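Local coordinates for protein cryptochrome DASH (Arabidopsis thaliana, PDB 2J4D) that repairs cyclobutane pyrimidine dimers in single-stranded DNA as a flavin- and folate-binding photolyase and may also act as a blue-light photoreceptor, at residues R6-L10 / G257-E261; R137-K143 / T167-W173; F400-M405 / V491-K495. All blocks are in the same frame, centred on the assembly; numbering follows the deposited sequence.

Contact 1: residues R6-L10 / G257-E261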
# COMPACT_ATOMS: atom_id res chain seq x y z
N ARG A 6 -3.22 16.63 -8.29
CA ARG A 6 -3.58 15.27 -8.66
C ARG A 6 -2.31 14.45 -8.81
O ARG A 6 -1.32 14.93 -9.37
CB ARG A 6 -4.31 15.23 -10.01
CG ARG A 6 -5.81 15.45 -9.97
CD ARG A 6 -6.42 15.00 -11.30
NE ARG A 6 -7.55 14.09 -11.11
CZ ARG A 6 -7.85 13.08 -11.92
NH1 ARG A 6 -7.10 12.85 -12.99
NH2 ARG A 6 -8.89 12.30 -11.66
N VAL A 7 -2.32 13.22 -8.31
CA VAL A 7 -1.16 12.34 -8.47
C VAL A 7 -1.73 11.08 -9.09
O VAL A 7 -2.55 10.40 -8.48
CB VAL A 7 -0.49 11.97 -7.13
CG1 VAL A 7 0.79 11.14 -7.40
CG2 VAL A 7 -0.16 13.22 -6.34
N PRO A 8 -1.34 10.77 -10.34
CA PRO A 8 -0.43 11.54 -11.20
C PRO A 8 -1.13 12.82 -11.67
O PRO A 8 -2.35 12.93 -11.56
CB PRO A 8 -0.16 10.58 -12.35
CG PRO A 8 -1.48 9.85 -12.48
CD PRO A 8 -1.85 9.58 -11.04
N ALA A 9 -0.37 13.77 -12.19
CA ALA A 9 -0.96 15.03 -12.64
C ALA A 9 -1.47 14.96 -14.07
O ALA A 9 -2.04 15.92 -14.59
CB ALA A 9 0.06 16.17 -12.50
N LEU A 10 -1.29 13.81 -14.71
CA LEU A 10 -1.72 13.60 -16.09
C LEU A 10 -3.22 13.81 -16.32
O LEU A 10 -4.03 13.60 -15.42
CB LEU A 10 -1.35 12.19 -16.53
CG LEU A 10 0.10 11.74 -16.34
CD1 LEU A 10 0.23 10.28 -16.72
CD2 LEU A 10 1.03 12.60 -17.18
N GLY A 257 0.45 5.39 -14.85
CA GLY A 257 0.60 6.76 -15.29
C GLY A 257 1.60 7.49 -14.41
O GLY A 257 2.38 8.31 -14.89
N ARG A 258 1.59 7.18 -13.11
CA ARG A 258 2.52 7.82 -12.17
C ARG A 258 3.94 7.30 -12.38
O ARG A 258 4.91 8.05 -12.23
CB ARG A 258 2.07 7.59 -10.72
CG ARG A 258 3.04 8.13 -9.65
CD ARG A 258 3.36 9.63 -9.82
NE ARG A 258 4.38 10.04 -8.86
CZ ARG A 258 4.86 11.27 -8.73
NH1 ARG A 258 4.42 12.26 -9.51
NH2 ARG A 258 5.78 11.52 -7.81
N VAL A 259 4.08 6.01 -12.71
CA VAL A 259 5.41 5.46 -12.97
C VAL A 259 5.96 6.20 -14.20
O VAL A 259 7.11 6.64 -14.22
CB VAL A 259 5.36 3.93 -13.25
CG1 VAL A 259 6.71 3.45 -13.73
CG2 VAL A 259 5.00 3.18 -11.97
N PHE A 260 5.12 6.35 -15.22
CA PHE A 260 5.53 7.07 -16.42
C PHE A 260 5.88 8.52 -16.08
O PHE A 260 6.91 9.05 -16.49
CB PHE A 260 4.39 7.05 -17.44
CG PHE A 260 4.58 7.99 -18.58
CD1 PHE A 260 5.48 7.70 -19.60
CD2 PHE A 260 3.87 9.19 -18.63
CE1 PHE A 260 5.67 8.59 -20.65
CE2 PHE A 260 4.06 10.09 -19.68
CZ PHE A 260 4.96 9.79 -20.69
N GLU A 261 5.01 9.16 -15.31
CA GLU A 261 5.20 10.56 -14.94
C GLU A 261 6.49 10.85 -14.17
O GLU A 261 7.24 11.77 -14.51
CB GLU A 261 4.00 11.04 -14.12
CG GLU A 261 4.07 12.48 -13.69
CD GLU A 261 2.84 12.91 -12.92
OE1 GLU A 261 2.74 12.57 -11.72
OE2 GLU A 261 1.96 13.55 -13.53

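Contact 2: residues R137-K143 / T167-W173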
# COMPACT_ATOMS: atom_id res chain seq x y z
N ARG A 137 -13.88 -25.18 -11.32
CA ARG A 137 -13.02 -26.24 -10.80
C ARG A 137 -12.07 -25.67 -9.76
O ARG A 137 -11.61 -26.38 -8.86
CB ARG A 137 -12.19 -26.85 -11.93
CG ARG A 137 -12.99 -27.31 -13.13
CD ARG A 137 -12.08 -28.00 -14.14
NE ARG A 137 -12.82 -28.46 -15.31
CZ ARG A 137 -12.27 -29.11 -16.33
NH1 ARG A 137 -10.97 -29.38 -16.32
NH2 ARG A 137 -13.01 -29.49 -17.35
N THR A 138 -11.78 -24.38 -9.88
CA THR A 138 -10.83 -23.74 -8.99
C THR A 138 -11.15 -22.28 -8.72
O THR A 138 -11.92 -21.65 -9.45
CB THR A 138 -9.44 -23.75 -9.62
OG1 THR A 138 -9.52 -23.14 -10.92
CG2 THR A 138 -8.91 -25.16 -9.79
N VAL A 139 -10.57 -21.77 -7.64
CA VAL A 139 -10.68 -20.36 -7.30
C VAL A 139 -9.22 -19.97 -7.09
O VAL A 139 -8.54 -20.54 -6.23
CB VAL A 139 -11.45 -20.10 -5.98
CG1 VAL A 139 -11.38 -18.61 -5.64
CG2 VAL A 139 -12.90 -20.55 -6.12
N PHE A 140 -8.73 -19.04 -7.90
CA PHE A 140 -7.36 -18.56 -7.83
C PHE A 140 -7.31 -17.22 -7.11
O PHE A 140 -8.21 -16.39 -7.26
CB PHE A 140 -6.79 -18.37 -9.24
CG PHE A 140 -6.34 -19.64 -9.89
CD1 PHE A 140 -5.11 -20.20 -9.58
CD2 PHE A 140 -7.16 -20.29 -10.81
CE1 PHE A 140 -4.70 -21.39 -10.18
CE2 PHE A 140 -6.76 -21.48 -11.41
CZ PHE A 140 -5.53 -22.04 -11.09
N ALA A 141 -6.26 -17.00 -6.32
CA ALA A 141 -6.09 -15.74 -5.61
C ALA A 141 -4.65 -15.64 -5.16
O ALA A 141 -3.92 -16.63 -5.14
CB ALA A 141 -7.02 -15.68 -4.40
N HIS A 142 -4.23 -14.43 -4.82
CA HIS A 142 -2.88 -14.23 -4.34
C HIS A 142 -2.84 -14.56 -2.86
O HIS A 142 -3.80 -14.30 -2.13
CB HIS A 142 -2.43 -12.79 -4.56
CG HIS A 142 -1.93 -12.54 -5.95
ND1 HIS A 142 -0.77 -13.12 -6.43
CD2 HIS A 142 -2.44 -11.81 -6.96
CE1 HIS A 142 -0.59 -12.74 -7.69
NE2 HIS A 142 -1.58 -11.94 -8.03
N LYS A 143 -1.73 -15.14 -2.43
CA LYS A 143 -1.54 -15.51 -1.03
C LYS A 143 -1.25 -14.27 -0.20
O LYS A 143 -0.48 -13.41 -0.62
CB LYS A 143 -0.34 -16.46 -0.93
CG LYS A 143 -0.05 -16.98 0.48
CD LYS A 143 -1.00 -18.13 0.84
CE LYS A 143 -0.78 -18.61 2.28
NZ LYS A 143 -1.26 -17.59 3.26
N THR A 167 -14.04 -28.43 -6.00
CA THR A 167 -13.52 -27.04 -6.10
C THR A 167 -12.38 -26.72 -5.10
O THR A 167 -12.57 -26.69 -3.89
CB THR A 167 -14.62 -25.94 -5.95
OG1 THR A 167 -15.57 -26.03 -7.03
CG2 THR A 167 -13.99 -24.57 -6.10
N LYS A 168 -11.15 -26.42 -5.54
CA LYS A 168 -9.93 -26.06 -4.92
C LYS A 168 -9.53 -24.61 -4.96
O LYS A 168 -9.62 -23.94 -5.98
CB LYS A 168 -8.86 -26.94 -5.58
CG LYS A 168 -8.93 -27.00 -7.12
CD LYS A 168 -9.08 -28.45 -7.61
CE LYS A 168 -9.45 -28.54 -9.10
NZ LYS A 168 -8.29 -28.56 -10.04
N LEU A 169 -9.08 -24.13 -3.80
CA LEU A 169 -8.59 -22.78 -3.68
C LEU A 169 -7.09 -22.85 -3.97
O LEU A 169 -6.35 -23.56 -3.29
CB LEU A 169 -8.80 -22.22 -2.27
CG LEU A 169 -8.21 -20.82 -2.01
CD1 LEU A 169 -8.87 -19.80 -2.92
CD2 LEU A 169 -8.41 -20.43 -0.56
N GLU A 170 -6.64 -22.12 -4.99
CA GLU A 170 -5.23 -22.10 -5.38
C GLU A 170 -4.67 -20.72 -5.06
O GLU A 170 -5.00 -19.76 -5.74
CB GLU A 170 -5.09 -22.33 -6.89
CG GLU A 170 -5.60 -23.67 -7.39
CD GLU A 170 -4.76 -24.83 -6.90
OE1 GLU A 170 -3.59 -24.60 -6.52
OE2 GLU A 170 -5.27 -25.97 -6.91
N LEU A 171 -3.82 -20.64 -4.04
CA LEU A 171 -3.22 -19.36 -3.63
C LEU A 171 -1.85 -19.21 -4.27
O LEU A 171 -1.01 -20.10 -4.17
CB LEU A 171 -3.13 -19.30 -2.10
CG LEU A 171 -4.51 -19.40 -1.42
CD1 LEU A 171 -4.38 -19.59 0.07
CD2 LEU A 171 -5.31 -18.14 -1.73
N ILE A 172 -1.63 -18.09 -4.94
CA ILE A 172 -0.39 -17.84 -5.64
C ILE A 172 0.45 -16.76 -4.97
O ILE A 172 -0.07 -15.71 -4.61
CB ILE A 172 -0.69 -17.38 -7.08
CG1 ILE A 172 -1.71 -18.32 -7.73
CG2 ILE A 172 0.59 -17.28 -7.89
CD1 ILE A 172 -1.28 -19.76 -7.75
N TRP A 173 1.74 -17.02 -4.79
CA TRP A 173 2.58 -15.99 -4.18
C TRP A 173 2.77 -14.85 -5.17
O TRP A 173 2.99 -15.07 -6.36
CB TRP A 173 3.96 -16.52 -3.79
CG TRP A 173 4.76 -15.46 -3.11
CD1 TRP A 173 5.65 -14.59 -3.69
CD2 TRP A 173 4.63 -15.04 -1.75
NE1 TRP A 173 6.07 -13.65 -2.78
CE2 TRP A 173 5.46 -13.91 -1.58
CE3 TRP A 173 3.88 -15.51 -0.66
CZ2 TRP A 173 5.56 -13.24 -0.36
CZ3 TRP A 173 3.98 -14.85 0.55
CH2 TRP A 173 4.82 -13.72 0.69

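Contact 3: residues F400-M405 / V491-K495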
# COMPACT_ATOMS: atom_id res chain seq x y z
N PHE A 400 7.66 10.81 18.09
CA PHE A 400 6.99 11.75 18.99
C PHE A 400 5.91 11.08 19.84
O PHE A 400 5.85 11.27 21.07
CB PHE A 400 6.35 12.88 18.19
CG PHE A 400 5.76 13.96 19.05
CD1 PHE A 400 6.57 14.94 19.62
CD2 PHE A 400 4.39 13.99 19.31
CE1 PHE A 400 6.02 15.93 20.44
CE2 PHE A 400 3.83 14.97 20.13
CZ PHE A 400 4.65 15.95 20.69
N LEU A 401 5.05 10.29 19.20
CA LEU A 401 3.98 9.62 19.92
C LEU A 401 4.50 8.65 20.96
O LEU A 401 4.01 8.61 22.09
CB LEU A 401 3.08 8.86 18.94
CG LEU A 401 1.92 8.13 19.64
CD1 LEU A 401 0.68 8.23 18.78
CD2 LEU A 401 2.30 6.68 19.92
N VAL A 402 5.50 7.87 20.58
CA VAL A 402 6.08 6.88 21.47
C VAL A 402 7.01 7.43 22.55
O VAL A 402 6.87 7.10 23.72
CB VAL A 402 6.87 5.82 20.67
CG1 VAL A 402 7.63 4.90 21.63
CG2 VAL A 402 5.93 5.01 19.79
N ARG A 403 7.95 8.27 22.14
CA ARG A 403 8.94 8.80 23.08
C ARG A 403 8.63 10.11 23.79
O ARG A 403 8.91 10.24 24.97
CB ARG A 403 10.29 8.89 22.36
CG ARG A 403 10.71 7.55 21.78
CD ARG A 403 12.16 7.52 21.34
NE ARG A 403 12.59 6.15 21.05
CZ ARG A 403 12.15 5.44 20.02
NH1 ARG A 403 11.29 5.98 19.17
NH2 ARG A 403 12.55 4.18 19.84
N ASP A 404 8.05 11.06 23.08
CA ASP A 404 7.73 12.34 23.70
C ASP A 404 6.40 12.28 24.44
O ASP A 404 6.27 12.83 25.53
CB ASP A 404 7.70 13.44 22.64
CG ASP A 404 9.08 13.70 22.06
OD1 ASP A 404 9.97 14.13 22.82
OD2 ASP A 404 9.26 13.45 20.84
N MET A 405 5.42 11.58 23.86
CA MET A 405 4.11 11.46 24.49
C MET A 405 3.98 10.22 25.37
O MET A 405 3.10 10.16 26.23
CB MET A 405 3.01 11.45 23.43
CG MET A 405 2.94 12.72 22.62
SD MET A 405 1.54 12.71 21.51
CE MET A 405 0.33 13.52 22.49
N VAL A 491 1.28 20.32 24.09
CA VAL A 491 0.65 19.31 24.95
C VAL A 491 1.63 18.59 25.88
O VAL A 491 1.23 18.11 26.95
CB VAL A 491 -0.11 18.27 24.10
CG1 VAL A 491 0.86 17.43 23.29
CG2 VAL A 491 -0.97 17.40 25.00
N VAL A 492 2.89 18.52 25.49
CA VAL A 492 3.93 17.88 26.30
C VAL A 492 5.26 18.54 25.99
O VAL A 492 5.44 19.13 24.93
CB VAL A 492 4.15 16.39 25.95
CG1 VAL A 492 3.08 15.53 26.57
CG2 VAL A 492 4.20 16.22 24.43
N PRO A 493 6.21 18.44 26.92
CA PRO A 493 7.55 19.00 26.74
C PRO A 493 8.24 17.99 25.84
O PRO A 493 7.79 16.84 25.74
CB PRO A 493 8.10 19.00 28.17
CG PRO A 493 7.40 17.81 28.79
CD PRO A 493 5.99 18.05 28.32
N LEU A 494 9.31 18.39 25.16
CA LEU A 494 10.00 17.43 24.32
C LEU A 494 10.89 16.68 25.30
O LEU A 494 11.46 17.28 26.21
CB LEU A 494 10.83 18.14 23.25
CG LEU A 494 9.96 18.80 22.18
CD1 LEU A 494 10.84 19.67 21.30
CD2 LEU A 494 9.22 17.74 21.36
N LYS A 495 10.95 15.37 25.13
CA LYS A 495 11.75 14.52 25.98
C LYS A 495 13.23 14.88 25.97
O LYS A 495 13.90 14.68 26.97
CB LYS A 495 11.56 13.07 25.57
CG LYS A 495 12.16 12.09 26.52
CD LYS A 495 12.26 10.74 25.87
CE LYS A 495 13.49 10.04 26.36
NZ LYS A 495 13.23 8.65 26.77
O HOH W 1 7.76 14.62 26.99

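Contact 1: residues R6-L10 / G257-E261
Glu261 reaches out of helix 252-265 to the backbone of Ala9 just past strand 4-7. From CB, CG lies opposite the backbone N (chi1 -179°), and the extended chain beyond it carries the carboxylate to the turn. Glu261 CD lies 3.8 Å from Pro8 CB. OE2 takes the main bond, accepting from Ala9 N at 2.7 Å through its syn lone pair, while OE1 meets the same N-H only weakly. OE1 also receives Arg258 NH1 at 2.8 Å, on its anti side and in the guanidinium plane, a salt bridge one helical turn apart. The short strand pairs in parallel with strand 245-248; the peptide bond before Pro8 is cis, and the proline's CB faces the helix, 4.1 Å from Arg258 CB. Arg258 NE is hydrogen-bonded to Thr286 O, in a segment that probably binds FAD, and Val7 CG1 covers one face of the guanidinium. With an alanine at Glu261 the carboxylate is gone, and Ala9 N would probably lose its acceptor and Arg258 NH1 its salt-bridge partner. Gly257, lacking a side chain, lets Leu10 CD1 come within 3.4 Å of Gly257 O, and the same methyl sits at the edge of the Phe260 ring, 4.3 Å from Phe260 CD2.

Contact 2: residues R137-K143 / T167-W173
Val139 N donates to Lys168 O at 2.9 Å, and Val139 O accepts from Glu170 N in a nearly straight bond, so Val139 straddles Leu169, as in any parallel pair. The pattern repeats at Ala141, whose O receives Ile172 N at 2.7 Å. At the far end Ile172 O is gripped twice, by Lys143 N and by His142 ND1 at 3.2 Å, from opposite faces of its carbonyl plane; this fixes the turn of the imidazole, whose NE2 is held by Asn55.

Carbon contacts run along both faces. On one, Val139 CG1 lies 3.9 Å from Leu169 CD1, and the small Ala141 CB leaves room for Leu171 CD2 at 4.0 Å. On the other, the Phe140 ring and Glu170 run side by side, with Phe140 CD1 3.4 Å from Glu170 CB, so that the methylenes serve as the greasy part of a charged residue. There too, Thr138 OG1 binds Thr42.

Charge appears at the margin: Lys143 CG lies opposite the backbone N (chi1 -178°), and the chain bends at chi2 (80°), bringing CD to Leu171 CD1 before NZ reaches Glu153.

The two strands and helix 147-161 form a beta-alpha-beta unit of the Rossmann-like alpha/beta domain. Helix 147-161 covers the face of Leu169 and Leu171, helix 56-63 that of Phe140 and His142, and strand 41-46 flanks strand 138-142, leaving strand 168-172 outermost in the sheet.

Contact 3: residues F400-M405 / V491-K495
Phe400, on helix 391-404, turns its ring to the loop after helix 483-486, where Val492 and Leu494 meet its far end. A chi1 of -175° swings the ring away from its own backbone N and toward the loop. Leu494 crosses it at about a right angle and sets CD2 at the ring edge, in plane, 3.8 Å from Phe400 CE1. Val492 and Phe400 approach from opposite directions, Val492 CG2 lying obliquely to the ring, 3.8 Å from Phe400 CZ. A flat, broad residue suits this place because one ring serves two branched partners at once.

Met405 continues the apolar surface. Its side chain crosses both valines at about right angles: CG lies 4.1 Å from Val492 CG2, and the bend at chi3 (93°) swings CE to 4.0 Å from Val491 CG1. The flexible thioether suits a site that needs a bend. The same CG2 of Val492 is therefore shared between Phe400 and Met405.

These residues belong to the all-helical FAD-binding domain of the photolyase family, where helix 391-404 takes a wider pi-type turn at 400-404 and Met405 N bonds back to Phe400 O. Helix 450-457 also packs on Phe400 and Asp404, and the ring of Tyr373 meets that of Phe400 at a steep angle.

Polar contacts lie beside this apolar patch. Asp404 crosses Leu494 and Lys495 obliquely, and its OD1 accepts Lys495 N at 2.8 Å, met nearly head-on along the C-O bond with an N-H...O angle of 162°. Tyr447 OH binds the same oxygen, so two partners hold OD1. A water donates to Asp404 O at 2.7 Å and to Pro493 O, tying carbonyls that cannot pair directly. Lys495 instead spends its methylenes, laying CD 3.5 Å from Arg403 O, while the Arg403 guanidinium turns to Gly435 O.

How the contacts relate
Contact 1 is the most buried, and contacts 2 and 3 are only partly so. The three share no helix or strand. Along the chain, contact 2 is nested inside the loop that contact 1 closes, whereas contact 3 follows both; contacts 2 and 3 lie on opposite sides of the chain's centre, their centres about 47 Å apart. Their chemistry follows their place. In contact 2 regular backbone bonds between neighbouring strands do most of the joining. Contacts 1 and 3 instead fasten a largely irregular segment to a helix through one acidic side chain that accepts a backbone N-H: in contact 1 it is paired with an arginine; in contact 3 it also takes a tyrosine hydroxyl, while a water bridges backbone carbonyls nearby.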